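PDB 3LNO: putative uncharacterized protein, which is of unknown function but belongs to the DUF59 group of proteins and may take part in iron-sulfur cluster assembly. Local coordinates for residues Y14-A19 against T73-V78; V20-L25 against V30-V35; I48-T53 against G61-D66; D66-L71 against I81-V86. All blocks are in the same frame, centred on the assembly; numbering follows the deposited sequence.

In the fold
From the N terminus, helix 3-16 leads into 14-19, the first half of contact 1, which closes only when the chain reaches 73-78 at the end of helix 60-74. Within that long loop, contact 2 closes a short one, bringing 20-25 against 30-35, and contact 3 follows in series, laying helix 60-74 on strand 46-50. Contact 4 starts where contact 3 ends, at the shared D66, and joins the same helix to strand 81-85; its segments alternate with those of contact 1, so these two cross. Contacts 3 and 4 thus fasten one helix to neighbouring parallel strands, while contact 1 adds the end of the N-terminal helix and contact 2 folds the 20-25 turn onto helix 29-32.

Contact 1 of 4, residues Y14-A19 against T73-V78; sequences YANLEA and TNVPEV
N16 and V75 form the close-packed part of this contact. Methyl CG2 of V75 stands over one face of the N16 amide: V75 CG2 lies 3.6 Å from N16 CG and 3.5 Å from N16 ND2, and its height above the amide plane is nearly the whole of the distance to CG. The valine reaches that position because CG2 sits anti to its carbonyl carbon, beside the backbone N, with CG1 taking chi1 -169°. The amide is also tied through its N-H group, since N16 ND2 is hydrogen-bonded to K12 O in the preceding turn of its own helix, and this should limit rotation of the flat group under the methyl.

Beside N74 the contact is more open to solvent and is mediated by water. N16 OD1 approaches N74 CB at 3.5 Å, but the two amides, with planes 62° apart, make no direct hydrogen bond. One water joins them instead. It donates to N16 O at 2.9 Å and to N16 OD1 at 2.8 Å, and accepts from N74 ND2 at 2.6 Å, so backbone and side chain of one asparagine are linked to the side chain of the other. N74 itself is exposed, whereas V75 is buried.

V75 is the first residue to leave helical geometry after helix 60-74, and a type I turn follows from V75 to V78, with V78 N bonded to V75 O at 2.8 Å. The contact therefore sets the C-terminal end of helix 60-74 beside that of helix 3-16; F9 and L13 of the latter also touch V75, while N16 reaches L71 and L17 packs on V67 and L71.

Contact 2 of 4, residues V20-L25 against V30-V35; sequences VIDPEL and VNLGLV
CD1 of L32 meets D22 and CD2 meets L25, with L25 CD1 also near the first of these branches. Methyl CD1 lies against the aspartate stem, with L32 CD1 3.6 Å from D22 CB, and the same methyl is 3.8 Å from D22 OD1; the two side chains run at about a right angle. The other branch meets a leucine methyl, L32 CD2 being 3.7 Å from L25 CD1, and L25 CD1 also comes within 3.9 Å of L32 CD1. One methyl of L25 thus rests near both tips of the L32 fork.

The next shell probably steadies these groups. With chi1 at 180°, D22 turns its carboxylate away from its own backbone N, and D22 OD2 accepts from E24 N at 3.1 Å, forming an Asx turn. The N-H...O angle of 137° shows a bent bond, and the donor sits 44° out of the carboxylate plane. A weak backbone bond from L25 N to D22 O adds to the same turn, which brings L25 round to the side of L32.

L32 belongs to the short, weakly bonded helix 29-32, ended by a Schellman motif: G33 has positive phi, and two bonds run back into the last turn, one of them G33 N to V30 O at 2.9 Å. L32 O accepts from W91 NE1, much later in the chain, while V20 is linked to I29 through the backbone.

No hydrogen bond crosses between 20-25 and 30-35. The carboxylate spends OD2 on its own turn and presents OD1 to a methyl, so the buried interface relies on undirected van der Waals packing, its orientation probably set by the turns on each side.

Contact 3 of 4, residues I48-T53 against G61-D66; sequences ITMTMT and GQIVSD
I63 takes the apolar contacts of two selenomethionines, M50 and M52. Its CG2 is shared by their terminal methyls: I63 CG2 lies 3.7 Å from M50 CE and 4.0 Å from M52 CE. The longer branch approaches the heavy atom, with I63 CD1 3.9 Å from M52 SE. M50 holds CG between its backbone N and carbonyl carbon (chi1 68°) and bends at chi3, which turns CE across the isoleucine; the two side chains meet obliquely. M52 folds at both chi2 and chi3, and that bend brings an end toward the helix from a CB that does not point there. It runs past I63 in the opposite direction. V64 makes only a marginal approach, V64 CG2 lying 4.5 Å from M52 CE.

These contacts join the helix to the strand through M50, and to the chain just beyond it through M52, in the beta-alpha-beta unit made by strand 46-50, helix 60-74 and strand 81-85, whose two strands are parallel neighbours in the mixed sheet. V67 and V83 also touch M50, and W87 and A60 touch M52; both selenomethionines are buried.

Hydrogen bonds run within the segments or to their surroundings, and none crosses between them. On the helix, G61 O accepts from S65 N at 3.2 Å and from S65 OG at the same length; the two donors reach it from opposite faces of its plane, the hydroxyl 23° off that plane. On the strand side, M50 pairs with N84 through the backbone, and the hydroxyl of T51 is bonded to V86 O.

Contact 4 of 4, residues D66-L71 against I81-V86; sequences DVKKVL and IEVNVV
V67, K68 and L71 rest on I81 and V83 in a helix-on-strand packing that closes the second half of the beta-alpha-beta unit. The axes of 66-71 and 81-85 approach to 9.0 Å, with their directions 150° apart, so this part of the helix runs roughly antiparallel to the strand beneath it. Residues from successive turns of the helix face alternate residues of the strand, between which E82 directs its CB away.

The closest side-chain pair between the apolar residues is V67 with V83: V67 CG1 lies 3.7 Å from V83 CG2, crossing obliquely. Towards the end of the helix, I81 CD1 lies against the helix, near both K68 O (3.8 Å) and L71 CB (4.0 Å). K68 forms the outer edge. Its extended chain slides along I81 in the opposite sense and places K68 CE 3.3 Å from I81 O; no hydrogen bond from its ammonium group to that carbonyl is established. The exposed lysine therefore contributes mainly its methylenes here.

Strand 46-50 continues this surface alongside, with I48 touching both L71 and I81. Elsewhere on the helix, V64 meets V83 and V85, and V20 meets V70.

Contact 1 of 4, residues Y14-A19 against T73-V78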
loop_
_atom_site.group_PDB
_atom_site.type_symbol
_atom_site.label_atom_id
_atom_site.label_comp_id
_atom_site.label_asym_id
_atom_site.label_seq_id
_atom_site.Cartn_x
_atom_site.Cartn_y
_atom_site.Cartn_z
ATOM N N TYR A 14 6.387 -1.236 3.996
ATOM C CA TYR A 14 6.017 -1.167 2.576
ATOM C C TYR A 14 6.112 -2.550 1.925
ATOM O O TYR A 14 5.243 -2.941 1.150
ATOM C CB TYR A 14 6.919 -0.152 1.852
ATOM C CG TYR A 14 6.656 0.067 0.382
ATOM C CD1 TYR A 14 5.768 1.049 -0.046
ATOM C CD2 TYR A 14 7.319 -0.697 -0.590
ATOM C CE1 TYR A 14 5.532 1.269 -1.381
ATOM C CE2 TYR A 14 7.069 -0.501 -1.943
ATOM C CZ TYR A 14 6.199 0.494 -2.328
ATOM O OH TYR A 14 5.971 0.706 -3.662
ATOM N N ALA A 15 7.158 -3.293 2.264
ATOM C CA ALA A 15 7.354 -4.639 1.712
ATOM C C ALA A 15 6.201 -5.552 2.119
ATOM O O ALA A 15 5.755 -6.402 1.352
ATOM C CB ALA A 15 8.743 -5.265 2.191
ATOM N N ASN A 16 5.695 -5.375 3.327
ATOM C CA ASN A 16 4.605 -6.246 3.764
ATOM C C ASN A 16 3.275 -5.948 3.056
ATOM O O ASN A 16 2.374 -6.784 3.033
ATOM C CB ASN A 16 4.460 -6.202 5.284
ATOM C CG ASN A 16 5.407 -7.160 5.958
ATOM O OD1 ASN A 16 5.072 -8.329 6.169
ATOM N ND2 ASN A 16 6.617 -6.682 6.275
ATOM N N LEU A 17 3.161 -4.755 2.470
ATOM C CA LEU A 17 1.960 -4.379 1.724
ATOM C C LEU A 17 1.843 -5.180 0.415
ATOM O O LEU A 17 0.808 -5.152 -0.260
ATOM C CB LEU A 17 1.961 -2.875 1.458
ATOM C CG LEU A 17 1.748 -1.990 2.700
ATOM C CD1 LEU A 17 1.803 -0.519 2.292
ATOM C CD2 LEU A 17 0.369 -2.311 3.349
ATOM N N GLU A 18 2.881 -5.930 0.067
ATOM C CA GLU A 18 2.756 -6.846 -1.079
ATOM C C GLU A 18 1.782 -7.970 -0.823
ATOM O O GLU A 18 1.416 -8.688 -1.754
ATOM C CB GLU A 18 4.090 -7.470 -1.466
ATOM C CG GLU A 18 5.030 -6.472 -2.063
ATOM C CD GLU A 18 6.350 -7.083 -2.426
ATOM O OE1 GLU A 18 6.979 -7.739 -1.560
ATOM O OE2 GLU A 18 6.753 -6.902 -3.591
ATOM N N ALA A 19 1.376 -8.156 0.428
ATOM C CA ALA A 19 0.398 -9.199 0.740
ATOM C C ALA A 19 -1.020 -8.682 0.643
ATOM O O ALA A 19 -1.955 -9.408 0.968
ATOM C CB ALA A 19 0.651 -9.775 2.128
ATOM N N THR A 73 -0.980 -7.795 11.684
ATOM C CA THR A 73 -0.656 -9.205 11.827
ATOM C C THR A 73 0.806 -9.503 11.486
ATOM O O THR A 73 1.495 -10.199 12.229
ATOM C CB THR A 73 -1.548 -10.047 10.924
ATOM O OG1 THR A 73 -2.918 -9.758 11.243
ATOM C CG2 THR A 73 -1.254 -11.524 11.123
ATOM N N ASN A 74 1.287 -8.967 10.371
ATOM C CA ASN A 74 2.610 -9.348 9.875
ATOM C C ASN A 74 3.743 -8.516 10.443
ATOM O O ASN A 74 4.883 -8.966 10.498
ATOM C CB ASN A 74 2.607 -9.406 8.335
ATOM C CG ASN A 74 1.694 -10.520 7.802
ATOM O OD1 ASN A 74 1.127 -11.275 8.584
ATOM N ND2 ASN A 74 1.560 -10.632 6.486
ATOM N N VAL A 75 3.425 -7.318 10.917
ATOM C CA VAL A 75 4.436 -6.449 11.519
ATOM C C VAL A 75 3.927 -5.986 12.883
ATOM O O VAL A 75 3.588 -4.810 13.072
ATOM C CB VAL A 75 4.714 -5.237 10.618
ATOM C CG1 VAL A 75 5.937 -4.489 11.110
ATOM C CG2 VAL A 75 4.887 -5.706 9.159
ATOM N N PRO A 76 3.860 -6.926 13.844
ATOM C CA PRO A 76 3.216 -6.723 15.156
ATOM C C PRO A 76 3.787 -5.552 15.940
ATOM O O PRO A 76 3.106 -5.025 16.808
ATOM C CB PRO A 76 3.493 -8.039 15.897
ATOM C CG PRO A 76 4.709 -8.657 15.140
ATOM C CD PRO A 76 4.443 -8.273 13.710
ATOM N N GLU A 77 5.016 -5.142 15.649
ATOM C CA GLU A 77 5.586 -4.009 16.361
ATOM C C GLU A 77 5.057 -2.652 15.862
ATOM O O GLU A 77 5.405 -1.603 16.422
ATOM C CB GLU A 77 7.132 -4.043 16.360
ATOM C CG GLU A 77 7.827 -3.697 15.021
ATOM C CD GLU A 77 7.914 -4.883 14.060
ATOM O OE1 GLU A 77 7.023 -5.767 14.114
ATOM O OE2 GLU A 77 8.870 -4.922 13.240
ATOM N N VAL A 78 4.226 -2.655 14.817
ATOM C CA VAL A 78 3.599 -1.398 14.412
ATOM C C VAL A 78 2.566 -0.990 15.483
ATOM O O VAL A 78 1.928 -1.852 16.089
ATOM C CB VAL A 78 2.915 -1.482 13.012
ATOM C CG1 VAL A 78 1.638 -2.300 13.066
ATOM C CG2 VAL A 78 2.588 -0.097 12.494
HETATM O O HOH W 1 2.739 -8.984 4.808
#

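Contact 2 of 4, residues V20-L25 against V30-V35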
loop_
_atom_site.group_PDB
_atom_site.type_symbol
_atom_site.label_atom_id
_atom_site.label_comp_id
_atom_site.label_asym_id
_atom_site.label_seq_id
_atom_site.Cartn_x
_atom_site.Cartn_y
_atom_site.Cartn_z
ATOM N N VAL A 20 -1.193 -7.420 0.248
ATOM C CA VAL A 20 -2.548 -6.845 0.075
ATOM C C VAL A 20 -2.870 -6.797 -1.421
ATOM O O VAL A 20 -2.201 -6.098 -2.189
ATOM C CB VAL A 20 -2.628 -5.395 0.636
ATOM C CG1 VAL A 20 -3.993 -4.784 0.354
ATOM C CG2 VAL A 20 -2.263 -5.338 2.151
ATOM N N ILE A 21 -3.877 -7.555 -1.843
ATOM C CA ILE A 21 -4.205 -7.690 -3.259
ATOM C C ILE A 21 -5.375 -6.795 -3.673
ATOM O O ILE A 21 -6.369 -6.698 -2.952
ATOM C CB ILE A 21 -4.579 -9.160 -3.590
ATOM C CG1 ILE A 21 -3.622 -10.134 -2.887
ATOM C CG2 ILE A 21 -4.533 -9.410 -5.083
ATOM C CD1 ILE A 21 -2.168 -9.861 -3.198
ATOM N N ASP A 22 -5.282 -6.149 -4.834
ATOM C CA ASP A 22 -6.494 -5.572 -5.441
ATOM C C ASP A 22 -7.298 -6.691 -6.108
ATOM O O ASP A 22 -6.874 -7.223 -7.122
ATOM C CB ASP A 22 -6.155 -4.485 -6.465
ATOM C CG ASP A 22 -7.412 -3.875 -7.119
ATOM O OD1 ASP A 22 -7.299 -2.849 -7.816
ATOM O OD2 ASP A 22 -8.522 -4.407 -6.921
ATOM N N PRO A 23 -8.460 -7.050 -5.539
ATOM C CA PRO A 23 -9.164 -8.245 -6.020
ATOM C C PRO A 23 -9.539 -8.187 -7.507
ATOM O O PRO A 23 -9.485 -9.204 -8.197
ATOM C CB PRO A 23 -10.423 -8.294 -5.148
ATOM C CG PRO A 23 -10.099 -7.477 -3.947
ATOM C CD PRO A 23 -9.171 -6.390 -4.430
ATOM N N GLU A 24 -9.908 -7.015 -7.999
ATOM C CA GLU A 24 -10.287 -6.882 -9.397
ATOM C C GLU A 24 -9.123 -7.131 -10.365
ATOM O O GLU A 24 -9.331 -7.611 -11.473
ATOM C CB GLU A 24 -10.904 -5.504 -9.637
ATOM C CG GLU A 24 -12.144 -5.242 -8.780
ATOM C CD GLU A 24 -12.357 -3.764 -8.486
ATOM O OE1 GLU A 24 -11.392 -3.101 -8.029
ATOM O OE2 GLU A 24 -13.489 -3.271 -8.707
ATOM N N LEU A 25 -7.895 -6.816 -9.959
ATOM C CA LEU A 25 -6.777 -7.031 -10.869
ATOM C C LEU A 25 -5.912 -8.228 -10.543
ATOM O O LEU A 25 -5.089 -8.623 -11.360
ATOM C CB LEU A 25 -5.901 -5.794 -10.957
ATOM C CG LEU A 25 -6.533 -4.678 -11.757
ATOM C CD1 LEU A 25 -5.705 -3.412 -11.606
ATOM C CD2 LEU A 25 -6.670 -5.113 -13.233
ATOM N N VAL A 30 1.229 -2.633 -3.947
ATOM C CA VAL A 30 2.580 -2.151 -4.159
ATOM C C VAL A 30 2.937 -2.228 -5.655
ATOM O O VAL A 30 3.265 -1.202 -6.286
ATOM C CB VAL A 30 3.588 -2.938 -3.271
ATOM C CG1 VAL A 30 5.020 -2.739 -3.745
ATOM C CG2 VAL A 30 3.457 -2.478 -1.828
ATOM N N ASN A 31 2.830 -3.424 -6.237
ATOM C CA ASN A 31 3.123 -3.576 -7.664
ATOM C C ASN A 31 2.175 -2.778 -8.566
ATOM O O ASN A 31 2.561 -2.359 -9.648
ATOM C CB ASN A 31 3.226 -5.054 -8.069
ATOM C CG ASN A 31 4.547 -5.679 -7.635
ATOM O OD1 ASN A 31 4.587 -6.422 -6.657
ATOM N ND2 ASN A 31 5.641 -5.363 -8.351
ATOM N N LEU A 32 0.959 -2.505 -8.094
ATOM C CA LEU A 32 0.083 -1.642 -8.877
ATOM C C LEU A 32 0.505 -0.174 -8.893
ATOM O O LEU A 32 0.080 0.575 -9.760
ATOM C CB LEU A 32 -1.360 -1.718 -8.394
ATOM C CG LEU A 32 -2.178 -2.876 -8.955
ATOM C CD1 LEU A 32 -3.593 -2.799 -8.399
ATOM C CD2 LEU A 32 -2.187 -2.868 -10.485
ATOM N N GLY A 33 1.317 0.237 -7.931
ATOM C CA GLY A 33 1.666 1.643 -7.812
ATOM C C GLY A 33 0.638 2.442 -7.028
ATOM O O GLY A 33 0.581 3.675 -7.162
ATOM N N LEU A 34 -0.198 1.766 -6.236
ATOM C CA LEU A 34 -1.230 2.484 -5.469
ATOM C C LEU A 34 -0.727 3.137 -4.199
ATOM O O LEU A 34 -1.382 4.044 -3.689
ATOM C CB LEU A 34 -2.416 1.589 -5.092
ATOM C CG LEU A 34 -3.185 0.963 -6.255
ATOM C CD1 LEU A 34 -4.282 0.110 -5.687
ATOM C CD2 LEU A 34 -3.747 2.073 -7.167
ATOM N N VAL A 35 0.406 2.670 -3.678
ATOM C CA VAL A 35 0.937 3.190 -2.426
ATOM C C VAL A 35 1.898 4.359 -2.680
ATOM O O VAL A 35 2.995 4.180 -3.251
ATOM C CB VAL A 35 1.634 2.108 -1.595
ATOM C CG1 VAL A 35 1.978 2.654 -0.221
ATOM C CG2 VAL A 35 0.744 0.868 -1.445
#

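Contact 3 of 4, residues I48-T53 against G61-D66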
loop_
_atom_site.group_PDB
_atom_site.type_symbol
_atom_site.label_atom_id
_atom_site.label_comp_id
_atom_site.label_asym_id
_atom_site.label_seq_id
_atom_site.Cartn_x
_atom_site.Cartn_y
_atom_site.Cartn_z
ATOM N N ILE A 48 -0.098 5.321 6.100
ATOM C CA ILE A 48 -0.007 4.844 4.723
ATOM C C ILE A 48 -0.904 5.726 3.852
ATOM O O ILE A 48 -2.103 5.783 4.066
ATOM C CB ILE A 48 -0.483 3.374 4.609
ATOM C CG1 ILE A 48 0.483 2.436 5.346
ATOM C CG2 ILE A 48 -0.516 2.926 3.137
ATOM C CD1 ILE A 48 0.152 2.270 6.720
ATOM N N THR A 49 -0.328 6.379 2.858
ATOM C CA THR A 49 -1.089 7.222 1.926
ATOM C C THR A 49 -1.179 6.485 0.595
ATOM O O THR A 49 -0.161 6.119 -0.011
ATOM C CB THR A 49 -0.318 8.560 1.692
ATOM O OG1 THR A 49 -0.077 9.182 2.957
ATOM C CG2 THR A 49 -1.086 9.532 0.789
HETATM N N MSE A 50 -2.393 6.256 0.134
HETATM C CA MSE A 50 -2.563 5.497 -1.084
HETATM C C MSE A 50 -3.753 6.015 -1.871
HETATM O O MSE A 50 -4.533 6.852 -1.385
HETATM C CB MSE A 50 -2.753 4.019 -0.746
HETATM C CG MSE A 50 -4.065 3.724 -0.027
HETATM SE SE MSE A 50 -4.172 1.804 0.424
HETATM C CE MSE A 50 -4.117 1.003 -1.370
ATOM N N THR A 51 -3.876 5.538 -3.101
ATOM C CA THR A 51 -5.049 5.852 -3.910
ATOM C C THR A 51 -5.694 4.551 -4.396
ATOM O O THR A 51 -5.281 3.475 -3.978
ATOM C CB THR A 51 -4.685 6.765 -5.070
ATOM O OG1 THR A 51 -5.890 7.269 -5.648
ATOM C CG2 THR A 51 -3.887 6.003 -6.135
HETATM N N MSE A 52 -6.729 4.636 -5.226
HETATM C CA MSE A 52 -7.339 3.442 -5.821
HETATM C C MSE A 52 -7.207 3.549 -7.328
HETATM O O MSE A 52 -6.804 4.597 -7.840
HETATM C CB MSE A 52 -8.810 3.358 -5.455
HETATM C CG MSE A 52 -9.041 3.296 -3.957
HETATM SE SE MSE A 52 -8.529 1.530 -3.339
HETATM C CE MSE A 52 -7.825 2.086 -1.597
ATOM N N THR A 53 -7.552 2.494 -8.052
ATOM C CA THR A 53 -7.446 2.570 -9.508
ATOM C C THR A 53 -8.413 3.577 -10.151
ATOM O O THR A 53 -8.164 4.057 -11.249
ATOM C CB THR A 53 -7.603 1.199 -10.168
ATOM O OG1 THR A 53 -8.859 0.619 -9.782
ATOM C CG2 THR A 53 -6.489 0.295 -9.731
ATOM N N GLY A 61 -13.088 -0.133 0.420
ATOM C CA GLY A 61 -13.284 -0.443 1.828
ATOM C C GLY A 61 -12.541 -1.699 2.221
ATOM O O GLY A 61 -11.890 -1.747 3.251
ATOM N N GLN A 62 -12.624 -2.723 1.382
ATOM C CA GLN A 62 -11.930 -3.978 1.649
ATOM C C GLN A 62 -10.402 -3.835 1.592
ATOM O O GLN A 62 -9.684 -4.482 2.349
ATOM C CB GLN A 62 -12.392 -5.057 0.677
ATOM C CG GLN A 62 -11.794 -6.419 0.973
ATOM C CD GLN A 62 -12.155 -7.452 -0.072
ATOM O OE1 GLN A 62 -13.225 -7.383 -0.689
ATOM N NE2 GLN A 62 -11.267 -8.423 -0.277
ATOM N N ILE A 63 -9.902 -2.989 0.699
ATOM C CA ILE A 63 -8.458 -2.810 0.582
ATOM C C ILE A 63 -7.887 -2.175 1.851
ATOM O O ILE A 63 -6.935 -2.687 2.440
ATOM C CB ILE A 63 -8.084 -2.077 -0.736
ATOM C CG1 ILE A 63 -8.338 -3.011 -1.924
ATOM C CG2 ILE A 63 -6.632 -1.623 -0.720
ATOM C CD1 ILE A 63 -8.168 -2.364 -3.295
ATOM N N VAL A 64 -8.529 -1.112 2.322
ATOM C CA VAL A 64 -8.107 -0.463 3.543
ATOM C C VAL A 64 -8.110 -1.358 4.789
ATOM O O VAL A 64 -7.138 -1.359 5.557
ATOM C CB VAL A 64 -8.966 0.757 3.845
ATOM C CG1 VAL A 64 -8.676 1.245 5.268
ATOM C CG2 VAL A 64 -8.711 1.849 2.796
ATOM N N SER A 65 -9.196 -2.094 5.031
ATOM C CA SER A 65 -9.178 -3.016 6.172
ATOM C C SER A 65 -8.113 -4.118 5.986
ATOM O O SER A 65 -7.488 -4.569 6.950
ATOM C CB SER A 65 -10.572 -3.604 6.495
ATOM O OG SER A 65 -11.211 -4.088 5.335
ATOM N N ASP A 66 -7.888 -4.531 4.740
ATOM C CA ASP A 66 -6.828 -5.497 4.457
ATOM C C ASP A 66 -5.431 -4.937 4.799
ATOM O O ASP A 66 -4.582 -5.638 5.356
ATOM C CB ASP A 66 -6.891 -5.922 3.002
ATOM C CG ASP A 66 -7.192 -7.386 2.848
ATOM O OD1 ASP A 66 -8.293 -7.814 3.272
ATOM O OD2 ASP A 66 -6.319 -8.112 2.310
#

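Contact 4 of 4, residues D66-L71 against I81-V86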
loop_
_atom_site.group_PDB
_atom_site.type_symbol
_atom_site.label_atom_id
_atom_site.label_comp_id
_atom_site.label_asym_id
_atom_site.label_seq_id
_atom_site.Cartn_x
_atom_site.Cartn_y
_atom_site.Cartn_z
ATOM N N ASP A 66 -7.888 -4.531 4.740
ATOM C CA ASP A 66 -6.828 -5.497 4.457
ATOM C C ASP A 66 -5.431 -4.937 4.799
ATOM O O ASP A 66 -4.582 -5.638 5.356
ATOM C CB ASP A 66 -6.891 -5.922 3.002
ATOM C CG ASP A 66 -7.192 -7.386 2.848
ATOM O OD1 ASP A 66 -8.293 -7.814 3.272
ATOM O OD2 ASP A 66 -6.319 -8.112 2.310
ATOM N N VAL A 67 -5.209 -3.659 4.507
ATOM C CA VAL A 67 -3.981 -2.997 4.928
ATOM C C VAL A 67 -3.805 -3.090 6.449
ATOM O O VAL A 67 -2.751 -3.499 6.938
ATOM C CB VAL A 67 -3.923 -1.503 4.460
ATOM C CG1 VAL A 67 -2.811 -0.777 5.154
ATOM C CG2 VAL A 67 -3.692 -1.403 2.954
ATOM N N LYS A 68 -4.846 -2.755 7.211
ATOM C CA LYS A 68 -4.720 -2.809 8.670
ATOM C C LYS A 68 -4.498 -4.219 9.192
ATOM O O LYS A 68 -3.650 -4.453 10.037
ATOM C CB LYS A 68 -5.921 -2.159 9.351
ATOM C CG LYS A 68 -6.074 -0.693 8.962
ATOM C CD LYS A 68 -7.170 -0.024 9.773
ATOM C CE LYS A 68 -7.019 1.499 9.764
ATOM N NZ LYS A 68 -7.941 2.088 10.768
ATOM N N LYS A 69 -5.245 -5.171 8.677
ATOM C CA LYS A 69 -5.044 -6.551 9.089
ATOM C C LYS A 69 -3.640 -7.033 8.736
ATOM O O LYS A 69 -2.950 -7.665 9.561
ATOM C CB LYS A 69 -6.080 -7.449 8.421
ATOM C CG LYS A 69 -5.917 -8.924 8.769
ATOM C CD LYS A 69 -7.195 -9.740 8.492
ATOM C CE LYS A 69 -7.388 -10.040 7.000
ATOM N NZ LYS A 69 -8.497 -11.028 6.760
ATOM N N VAL A 70 -3.199 -6.755 7.513
ATOM C CA VAL A 70 -1.922 -7.328 7.088
ATOM C C VAL A 70 -0.799 -6.739 7.940
ATOM O O VAL A 70 0.047 -7.460 8.466
ATOM C CB VAL A 70 -1.660 -7.111 5.586
ATOM C CG1 VAL A 70 -0.136 -7.128 5.290
ATOM C CG2 VAL A 70 -2.402 -8.173 4.767
ATOM N N LEU A 71 -0.801 -5.423 8.104
ATOM C CA LEU A 71 0.306 -4.812 8.831
ATOM C C LEU A 71 0.264 -5.187 10.315
ATOM O O LEU A 71 1.298 -5.527 10.890
ATOM C CB LEU A 71 0.341 -3.301 8.624
ATOM C CG LEU A 71 0.591 -2.856 7.192
ATOM C CD1 LEU A 71 0.663 -1.346 7.134
ATOM C CD2 LEU A 71 1.910 -3.475 6.632
ATOM N N ILE A 81 -2.063 2.441 12.945
ATOM C CA ILE A 81 -2.088 2.364 11.498
ATOM C C ILE A 81 -3.170 3.252 10.923
ATOM O O ILE A 81 -4.357 2.957 11.056
ATOM C CB ILE A 81 -2.369 0.965 10.995
ATOM C CG1 ILE A 81 -1.410 -0.025 11.642
ATOM C CG2 ILE A 81 -2.273 0.976 9.464
ATOM C CD1 ILE A 81 -1.784 -1.444 11.457
ATOM N N GLU A 82 -2.756 4.314 10.245
ATOM C CA GLU A 82 -3.694 5.175 9.559
ATOM C C GLU A 82 -3.570 4.969 8.050
ATOM O O GLU A 82 -2.454 4.971 7.513
ATOM C CB GLU A 82 -3.345 6.630 9.843
ATOM C CG GLU A 82 -3.859 7.167 11.110
ATOM C CD GLU A 82 -3.764 8.680 11.137
ATOM O OE1 GLU A 82 -2.771 9.190 11.704
ATOM O OE2 GLU A 82 -4.671 9.351 10.575
ATOM N N VAL A 83 -4.696 4.846 7.357
ATOM C CA VAL A 83 -4.659 4.745 5.901
ATOM C C VAL A 83 -5.364 5.948 5.339
ATOM O O VAL A 83 -6.571 6.117 5.557
ATOM C CB VAL A 83 -5.324 3.465 5.367
ATOM C CG1 VAL A 83 -5.150 3.376 3.866
ATOM C CG2 VAL A 83 -4.719 2.229 6.019
ATOM N N ASN A 84 -4.621 6.815 4.653
ATOM C CA ASN A 84 -5.281 7.969 4.039
ATOM C C ASN A 84 -5.390 7.731 2.558
ATOM O O ASN A 84 -4.376 7.580 1.866
ATOM C CB ASN A 84 -4.541 9.276 4.303
ATOM C CG ASN A 84 -4.584 9.690 5.773
ATOM O OD1 ASN A 84 -5.559 9.430 6.492
ATOM N ND2 ASN A 84 -3.521 10.347 6.221
ATOM N N VAL A 85 -6.620 7.678 2.076
ATOM C CA VAL A 85 -6.863 7.449 0.659
ATOM C C VAL A 85 -6.974 8.808 -0.067
ATOM O O VAL A 85 -7.837 9.630 0.262
ATOM C CB VAL A 85 -8.136 6.663 0.491
ATOM C CG1 VAL A 85 -8.484 6.531 -0.960
ATOM C CG2 VAL A 85 -7.999 5.280 1.182
ATOM N N VAL A 86 -6.089 9.063 -1.029
ATOM C CA VAL A 86 -6.099 10.356 -1.705
ATOM C C VAL A 86 -6.369 10.151 -3.183
ATOM O O VAL A 86 -6.379 9.023 -3.660
ATOM C CB VAL A 86 -4.793 11.163 -1.455
ATOM C CG1 VAL A 86 -4.595 11.379 0.047
ATOM C CG2 VAL A 86 -3.589 10.469 -2.063
#